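Caspase-3 (Porites astreoides, PDB 6WI4) probably acts as an effector-type caspase, a cysteine protease that cleaves proteins after aspartate during apoptosis in this reef-building coral. Local coordinates at residues V139-E144 / M221-L226; R55-Q60 / R66-E71. All blocks are in the same frame, centred on the assembly; numbering follows the deposited sequence.

Interaction 1 (V139-E144 / M221-L226); sequences VSVPAE and MLRKEL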
ATOM      1  N   VAL A 139      30.247   2.220  -5.565  1.00 43.54           N
ATOM      2  CA  VAL A 139      29.808   1.663  -4.294  1.00 33.64           C
ATOM      3  C   VAL A 139      28.612   2.452  -3.754  1.00 25.75           C
ATOM      4  O   VAL A 139      28.127   2.186  -2.654  1.00 32.01           O
ATOM      5  CB  VAL A 139      30.964   1.628  -3.267  1.00 35.40           C
ATOM      6  CG1 VAL A 139      31.142   2.991  -2.602  1.00 35.95           C
ATOM      7  CG2 VAL A 139      30.731   0.533  -2.229  1.00 44.86           C
ATOM      8  N   SER A 140      28.139   3.431  -4.522  1.00 24.17           N
ATOM      9  CA  SER A 140      26.863   4.047  -4.191  1.00 23.79           C
ATOM     10  C   SER A 140      25.733   3.047  -4.408  1.00 22.84           C
ATOM     11  O   SER A 140      25.854   2.102  -5.189  1.00 21.09           O
ATOM     12  CB  SER A 140      26.620   5.298  -5.035  1.00 23.09           C
ATOM     13  OG  SER A 140      26.389   4.971  -6.400  1.00 26.99           O
ATOM     14  N   VAL A 141      24.631   3.264  -3.702  1.00 21.14           N
ATOM     15  CA  VAL A 141      23.442   2.418  -3.865  1.00 18.99           C
ATOM     16  C   VAL A 141      22.638   2.933  -5.053  1.00 23.53           C
ATOM     17  O   VAL A 141      22.343   4.137  -5.113  1.00 24.07           O
ATOM     18  CB  VAL A 141      22.599   2.417  -2.594  1.00 21.20           C
ATOM     19  CG1 VAL A 141      21.326   1.608  -2.821  1.00 21.02           C
ATOM     20  CG2 VAL A 141      23.393   1.859  -1.413  1.00 18.99           C
ATOM     21  N   PRO A 142      22.263   2.077  -6.000  1.00 19.96           N
ATOM     22  CA  PRO A 142      21.544   2.553  -7.185  1.00 25.28           C
ATOM     23  C   PRO A 142      20.171   3.108  -6.838  1.00 25.82           C
ATOM     24  O   PRO A 142      19.578   2.801  -5.799  1.00 19.57           O
ATOM     25  CB  PRO A 142      21.429   1.305  -8.061  1.00 24.47           C
ATOM     26  CG  PRO A 142      22.500   0.383  -7.570  1.00 22.89           C
ATOM     27  CD  PRO A 142      22.620   0.655  -6.104  1.00 13.68           C
ATOM     28  N   ALA A 143      19.662   3.924  -7.765  1.00 31.46           N
ATOM     29  CA  ALA A 143      18.483   4.737  -7.491  1.00 29.41           C
ATOM     30  C   ALA A 143      17.246   3.884  -7.234  1.00 18.66           C
ATOM     31  O   ALA A 143      16.438   4.203  -6.348  1.00 21.71           O
ATOM     32  CB  ALA A 143      18.233   5.692  -8.655  1.00 31.73           C
ATOM     33  N   GLU A 144      17.062   2.822  -8.019  1.00 17.08           N
ATOM     34  CA  GLU A 144      15.870   1.989  -7.913  1.00 16.03           C
ATOM     35  C   GLU A 144      15.957   0.959  -6.796  1.00 13.13           C
ATOM     36  O   GLU A 144      14.999   0.208  -6.607  1.00 13.93           O
ATOM     37  CB  GLU A 144      15.588   1.263  -9.239  1.00 19.30           C
ATOM     38  CG  GLU A 144      15.234   2.177 -10.416  1.00 20.70           C
ATOM     39  CD  GLU A 144      13.817   2.727 -10.358  1.00 21.46           C
ATOM     40  OE1 GLU A 144      13.043   2.307  -9.474  1.00 20.46           O
ATOM     41  OE2 GLU A 144      13.468   3.571 -11.219  1.00 19.41           O
ATOM     42  N   MET A 221      12.550  -4.719  -4.617  1.00  7.70           N
ATOM     43  CA  MET A 221      13.918  -4.334  -4.934  1.00  8.99           C
ATOM     44  C   MET A 221      14.750  -4.188  -3.662  1.00  7.86           C
ATOM     45  O   MET A 221      15.775  -3.499  -3.664  1.00 10.03           O
ATOM     46  CB  MET A 221      13.936  -3.034  -5.747  1.00 11.21           C
ATOM     47  CG  MET A 221      13.441  -3.200  -7.188  1.00  8.98           C
ATOM     48  SD  MET A 221      11.657  -3.501  -7.273  1.00 11.29           S
ATOM     49  CE  MET A 221      11.286  -2.883  -8.917  1.00 13.30           C
ATOM     50  N   LEU A 222      14.340  -4.849  -2.581  1.00  7.98           N
ATOM     51  CA  LEU A 222      15.107  -4.788  -1.341  1.00  8.79           C
ATOM     52  C   LEU A 222      16.432  -5.536  -1.479  1.00 10.94           C
ATOM     53  O   LEU A 222      16.547  -6.522  -2.213  1.00 11.11           O
ATOM     54  CB  LEU A 222      14.294  -5.369  -0.189  1.00  9.41           C
ATOM     55  CG  LEU A 222      12.953  -4.686   0.105  1.00  8.06           C
ATOM     56  CD1 LEU A 222      12.284  -5.404   1.267  1.00 11.47           C
ATOM     57  CD2 LEU A 222      13.136  -3.212   0.413  1.00  9.11           C
ATOM     58  N   ARG A 223      17.446  -5.031  -0.775  1.00 10.64           N
ATOM     59  CA  ARG A 223      18.780  -5.628  -0.736  1.00  9.35           C
ATOM     60  C   ARG A 223      19.120  -6.229   0.617  1.00 11.00           C
ATOM     61  O   ARG A 223      20.184  -6.856   0.754  1.00 13.15           O
ATOM     62  CB  ARG A 223      19.836  -4.569  -1.074  1.00 12.37           C
ATOM     63  CG  ARG A 223      19.717  -3.947  -2.436  1.00 10.77           C
ATOM     64  CD  ARG A 223      20.756  -2.820  -2.567  1.00 15.01           C
ATOM     65  NE  ARG A 223      20.534  -1.799  -1.552  1.00 15.04           N
ATOM     66  CZ  ARG A 223      21.384  -1.460  -0.586  1.00 18.17           C
ATOM     67  NH1 ARG A 223      21.027  -0.523   0.286  1.00 20.58           N
ATOM     68  NH2 ARG A 223      22.575  -2.037  -0.474  1.00 19.08           N
ATOM     69  N   LYS A 224      18.277  -6.010   1.623  1.00 11.10           N
ATOM     70  CA  LYS A 224      18.444  -6.533   2.967  1.00 11.02           C
ATOM     71  C   LYS A 224      17.080  -6.977   3.471  1.00 11.03           C
ATOM     72  O   LYS A 224      16.048  -6.633   2.889  1.00 11.48           O
ATOM     73  CB  LYS A 224      19.041  -5.474   3.907  1.00 11.44           C
ATOM     74  CG  LYS A 224      20.328  -4.837   3.410  1.00 15.19           C
ATOM     75  CD  LYS A 224      20.801  -3.737   4.356  1.00 15.72           C
ATOM     76  CE  LYS A 224      22.026  -3.043   3.808  1.00 21.36           C
ATOM     77  NZ  LYS A 224      22.416  -1.878   4.660  1.00 20.33           N
ATOM     78  N   GLU A 225      17.075  -7.727   4.574  1.00 11.22           N
ATOM     79  CA  GLU A 225      15.828  -7.987   5.284  1.00 11.34           C
ATOM     80  C   GLU A 225      15.362  -6.715   5.982  1.00 13.10           C
ATOM     81  O   GLU A 225      16.168  -5.948   6.523  1.00 12.56           O
ATOM     82  CB  GLU A 225      16.005  -9.116   6.301  1.00 14.53           C
ATOM     83  CG  GLU A 225      15.778 -10.501   5.723  1.00 15.42           C
ATOM     84  CD  GLU A 225      16.978 -11.009   4.962  1.00 18.22           C
ATOM     85  OE1 GLU A 225      17.999 -11.315   5.611  1.00 20.51           O
ATOM     86  OE2 GLU A 225      16.900 -11.096   3.716  1.00 15.43           O
ATOM     87  N   LEU A 226      14.057  -6.482   5.955  1.00 10.69           N
ATOM     88  CA  LEU A 226      13.453  -5.331   6.619  1.00 11.37           C
ATOM     89  C   LEU A 226      12.736  -5.852   7.859  1.00 11.87           C
ATOM     90  O   LEU A 226      11.635  -6.394   7.769  1.00 12.01           O
ATOM     91  CB  LEU A 226      12.499  -4.588   5.689  1.00 12.01           C
ATOM     92  CG  LEU A 226      12.104  -3.144   6.021  1.00 15.93           C
ATOM     93  CD1 LEU A 226      11.294  -2.559   4.873  1.00 19.95           C
ATOM     94  CD2 LEU A 226      11.335  -3.037   7.318  1.00 20.76           C
TER
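V141 lays its two methyl groups against the guanidinium of R223, in a surface contact without a hydrogen bond between the two segments. In the apolar part, CG1 of V141 stands 3.5 Å above one face of the guanidinium plane, displaced toward its rim, and approaches NE of R223 at 3.7 Å. The second branch, CG2, comes to 3.8 Å from NH1 of R223. With CG1 anti to the backbone N (chi1 176°), both methyls can reach the flat group, while R223 brings that group round by a bend at chi3 (-60°). Cutting V141 back to an alanine removes both methyls and would probably leave this face without the cover they give it, and the guanidinium somewhat freer to tilt. The polar part lies beside it, where NE of R223 forms a salt bridge with D146, which V141 also touches; one loop thus supplies both the charge partner and the cover. A separate van der Waals contact puts CB of M221 3.5 Å from the carbonyl O of E144. Backbone hydrogen bonds between M221 and both D146 and F147 continue the edge pairing of strands 147-151 and 217-220, and L222 and L226 pack on I186 of helix 186-197.

Interaction 2 (R55-Q60 / R66-E71); sequences RIYNNQ and RRITKE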
ATOM      1  N   ARG A  55       0.719  10.571   8.223  1.00 10.68           N
ATOM      2  CA  ARG A  55       0.051  11.706   7.594  1.00 11.43           C
ATOM      3  C   ARG A  55      -1.098  11.170   6.753  1.00  9.80           C
ATOM      4  O   ARG A  55      -0.883  10.328   5.873  1.00 12.59           O
ATOM      5  CB  ARG A  55       1.038  12.511   6.743  1.00 14.08           C
ATOM      6  CG  ARG A  55       2.402  12.703   7.387  1.00 18.12           C
ATOM      7  CD  ARG A  55       2.476  13.920   8.284  1.00 26.83           C
ATOM      8  NE  ARG A  55       3.817  14.098   8.859  1.00 28.59           N
ATOM      9  CZ  ARG A  55       4.851  14.657   8.227  1.00 29.41           C
ATOM     10  NH1 ARG A  55       4.721  15.117   6.989  1.00 28.54           N
ATOM     11  NH2 ARG A  55       6.026  14.770   8.836  1.00 26.67           N
ATOM     12  N   ILE A  56      -2.314  11.639   7.023  1.00  8.36           N
ATOM     13  CA  ILE A  56      -3.535  11.070   6.459  1.00  9.15           C
ATOM     14  C   ILE A  56      -4.231  12.118   5.608  1.00 11.73           C
ATOM     15  O   ILE A  56      -4.450  13.247   6.060  1.00 12.41           O
ATOM     16  CB  ILE A  56      -4.484  10.551   7.555  1.00 10.71           C
ATOM     17  CG1 ILE A  56      -3.762   9.544   8.446  1.00 13.80           C
ATOM     18  CG2 ILE A  56      -5.735   9.929   6.925  1.00 15.17           C
ATOM     19  CD1 ILE A  56      -4.558   9.123   9.661  1.00 14.67           C
ATOM     20  N   TYR A  57      -4.600  11.732   4.385  1.00 11.14           N
ATOM     21  CA  TYR A  57      -5.341  12.576   3.461  1.00 10.80           C
ATOM     22  C   TYR A  57      -6.531  11.805   2.917  1.00 13.91           C
ATOM     23  O   TYR A  57      -6.418  10.607   2.633  1.00 14.03           O
ATOM     24  CB  TYR A  57      -4.458  13.028   2.292  1.00 10.68           C
ATOM     25  CG  TYR A  57      -3.346  13.986   2.670  1.00 13.03           C
ATOM     26  CD1 TYR A  57      -2.088  13.529   3.065  1.00 15.03           C
ATOM     27  CD2 TYR A  57      -3.552  15.352   2.607  1.00 17.55           C
ATOM     28  CE1 TYR A  57      -1.072  14.439   3.403  1.00 14.37           C
ATOM     29  CE2 TYR A  57      -2.560  16.252   2.931  1.00 22.18           C
ATOM     30  CZ  TYR A  57      -1.330  15.798   3.326  1.00 21.06           C
ATOM     31  OH  TYR A  57      -0.374  16.746   3.639  1.00 25.50           O
ATOM     32  N   ASN A  58      -7.668  12.482   2.762  1.00 10.57           N
ATOM     33  CA  ASN A  58      -8.877  11.862   2.236  1.00 11.72           C
ATOM     34  C   ASN A  58      -9.327  12.544   0.951  1.00 12.44           C
ATOM     35  O   ASN A  58      -9.275  13.770   0.844  1.00 14.61           O
ATOM     36  CB  ASN A  58     -10.016  11.918   3.260  1.00 11.27           C
ATOM     37  CG  ASN A  58      -9.675  11.194   4.548  1.00 13.93           C
ATOM     38  OD1 ASN A  58      -9.676   9.967   4.591  1.00 13.59           O
ATOM     39  ND2 ASN A  58      -9.387  11.950   5.602  1.00 14.94           N
ATOM     40  N   ASN A  59      -9.791  11.742  -0.014  1.00 13.43           N
ATOM     41  CA  ASN A  59     -10.415  12.233  -1.251  1.00 10.58           C
ATOM     42  C   ASN A  59      -9.552  13.285  -1.954  1.00 14.60           C
ATOM     43  O   ASN A  59      -9.927  14.453  -2.094  1.00 15.45           O
ATOM     44  CB  ASN A  59     -11.816  12.782  -0.957  1.00 10.95           C
ATOM     45  CG  ASN A  59     -12.802  11.698  -0.584  1.00 14.60           C
ATOM     46  OD1 ASN A  59     -12.588  10.516  -0.852  1.00 13.24           O
ATOM     47  ND2 ASN A  59     -13.908  12.099   0.033  1.00 23.44           N
ATOM     48  N   GLN A  60      -8.384  12.842  -2.415  1.00 13.49           N
ATOM     49  CA  GLN A  60      -7.408  13.706  -3.072  1.00 13.08           C
ATOM     50  C   GLN A  60      -7.482  13.571  -4.587  1.00 12.21           C
ATOM     51  O   GLN A  60      -7.588  12.461  -5.113  1.00 11.45           O
ATOM     52  CB  GLN A  60      -5.994  13.350  -2.609  1.00 11.66           C
ATOM     53  CG  GLN A  60      -5.814  13.490  -1.105  1.00 12.62           C
ATOM     54  CD  GLN A  60      -5.880  14.922  -0.644  1.00 13.10           C
ATOM     55  OE1 GLN A  60      -4.983  15.716  -0.925  1.00 15.33           O
ATOM     56  NE2 GLN A  60      -6.946  15.268   0.084  1.00 15.13           N
ATOM     57  N   ARG A  66      -0.016  14.335  -6.431  1.00 12.87           N
ATOM     58  CA  ARG A  66       1.304  14.743  -6.897  1.00 12.43           C
ATOM     59  C   ARG A  66       1.927  15.767  -5.951  1.00 12.78           C
ATOM     60  O   ARG A  66       3.132  15.710  -5.673  1.00 16.92           O
ATOM     61  CB  ARG A  66       1.208  15.304  -8.319  1.00 18.39           C
ATOM     62  CG  ARG A  66       0.828  14.265  -9.380  1.00 18.71           C
ATOM     63  CD  ARG A  66       1.153  14.755 -10.787  1.00 26.56           C
ATOM     64  NE  ARG A  66       0.951  13.693 -11.772  1.00 27.67           N
ATOM     65  CZ  ARG A  66      -0.154  13.553 -12.493  1.00 30.30           C
ATOM     66  NH1 ARG A  66      -0.263  12.555 -13.361  1.00 31.81           N
ATOM     67  NH2 ARG A  66      -1.150  14.415 -12.346  1.00 30.74           N
ATOM     68  N   ARG A  67       1.117  16.684  -5.415  1.00 12.14           N
ATOM     69  CA  ARG A  67       1.642  17.651  -4.455  1.00 12.76           C
ATOM     70  C   ARG A  67       2.178  16.949  -3.213  1.00 11.83           C
ATOM     71  O   ARG A  67       3.272  17.272  -2.729  1.00 12.18           O
ATOM     72  CB  ARG A  67       0.559  18.664  -4.076  1.00 13.06           C
ATOM     73  CG  ARG A  67       0.985  19.634  -2.960  1.00 13.91           C
ATOM     74  CD  ARG A  67      -0.162  20.549  -2.497  1.00 14.88           C
ATOM     75  NE  ARG A  67       0.190  21.252  -1.260  1.00 21.43           N
ATOM     76  CZ  ARG A  67      -0.441  22.322  -0.773  1.00 22.87           C
ATOM     77  NH1 ARG A  67      -0.035  22.861   0.372  1.00 18.00           N
ATOM     78  NH2 ARG A  67      -1.485  22.848  -1.408  1.00 24.67           N
ATOM     79  N   ILE A  68       1.430  15.970  -2.693  1.00 10.95           N
ATOM     80  CA  ILE A  68       1.881  15.239  -1.512  1.00 10.89           C
ATOM     81  C   ILE A  68       3.198  14.528  -1.797  1.00 11.73           C
ATOM     82  O   ILE A  68       4.142  14.584  -0.998  1.00 14.22           O
ATOM     83  CB  ILE A  68       0.797  14.252  -1.046  1.00 12.15           C
ATOM     84  CG1 ILE A  68      -0.421  15.014  -0.526  1.00 12.22           C
ATOM     85  CG2 ILE A  68       1.330  13.374   0.067  1.00 14.36           C
ATOM     86  CD1 ILE A  68      -1.684  14.173  -0.487  1.00 12.92           C
ATOM     87  N   THR A  69       3.288  13.840  -2.937  1.00 12.28           N
ATOM     88  CA  THR A  69       4.519  13.104  -3.214  1.00 11.32           C
ATOM     89  C   THR A  69       5.699  14.050  -3.398  1.00 11.27           C
ATOM     90  O   THR A  69       6.802  13.752  -2.933  1.00 13.55           O
ATOM     91  CB  THR A  69       4.349  12.195  -4.430  1.00 15.75           C
ATOM     92  OG1 THR A  69       4.112  12.977  -5.604  1.00 20.93           O
ATOM     93  CG2 THR A  69       3.190  11.252  -4.208  1.00 15.46           C
ATOM     94  N   LYS A  70       5.473  15.220  -4.010  1.00 12.77           N
ATOM     95  CA  LYS A  70       6.556  16.194  -4.142  1.00 11.89           C
ATOM     96  C   LYS A  70       6.995  16.723  -2.781  1.00 12.75           C
ATOM     97  O   LYS A  70       8.194  16.859  -2.520  1.00 15.39           O
ATOM     98  CB  LYS A  70       6.138  17.353  -5.048  1.00 13.35           C
ATOM     99  CG  LYS A  70       7.224  18.429  -5.146  1.00 19.87           C
ATOM    100  CD  LYS A  70       6.953  19.436  -6.238  1.00 31.37           C
ATOM    101  CE  LYS A  70       8.131  20.398  -6.365  1.00 33.73           C
ATOM    102  NZ  LYS A  70       7.959  21.365  -7.486  1.00 34.26           N
ATOM    103  N   GLU A  71       6.042  17.018  -1.896  1.00 12.28           N
ATOM    104  CA  GLU A  71       6.406  17.466  -0.555  1.00 11.57           C
ATOM    105  C   GLU A  71       7.201  16.405   0.200  1.00 10.82           C
ATOM    106  O   GLU A  71       8.092  16.747   0.986  1.00 13.93           O
ATOM    107  CB  GLU A  71       5.144  17.865   0.218  1.00 12.58           C
ATOM    108  CG  GLU A  71       4.469  19.077  -0.409  1.00 14.24           C
ATOM    109  CD  GLU A  71       3.137  19.438   0.207  1.00 17.09           C
ATOM    110  OE1 GLU A  71       2.546  18.618   0.944  1.00 17.30           O
ATOM    111  OE2 GLU A  71       2.682  20.567  -0.072  1.00 21.45           O
TER
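A strand-to-helix connection at the edge of the central caspase sheet brings Y57, on strand 53-58, under I68 of the following helix 62-73. The terminal methyl of I68 sits over the ring face in a CH-pi contact, CD1 lying 3.6 Å from the ring centroid of Y57 and 14° off its normal. CG1 of I68 is 4.0 Å from both CE1 and CZ of Y57, so the CG1-CD1 bond runs over the face from the hydroxyl end back toward CG. Its CG1 is anti to the carbonyl carbon (chi1 -67°), which directs this branch at the tyrosine. In the alpha/beta/alpha sandwich of caspases, helices cover both faces of the sheet; here I68 also touches V15 and I17 of the adjoining strand 13-18. Q60 flanks the same methyl, with OE1 3.7 Å from CD1 of I68. The Q60 amide is held by a hydrogen bond from its NE2 to O of N58, 2.9 Å; that carbonyl is met from above its plane, while the acceptor lies in the amide plane. On the helix, NE of R67 pairs with OE2 of E71 at 2.8 Å, a salt bridge one turn long, leaving OE1 of E71 4.4 Å from OH of Y57, too far for a hydrogen bond.

In the fold
From the N terminus, the chain first lays down strand 13-18 and helix 36-49, then reaches strand 53-58, at one edge of the sheet. Interaction 2 closes at once, across five residues, four of them already the first part of helix 62-73. The chain next builds strands 83-88 and 123-128 before interaction 1 opens in the loop leading to strand 147-151. That contact closes only after helices 168-180 and 186-197, when the chain leaves strand 217-220 at the other border of the sheet. The two therefore follow in series, neither nested nor crossed, with centres 26 Å apart. Interaction 2 joins an edge strand to its covering helix, whereas interaction 1 ties two loops beside the antiparallel strand pair.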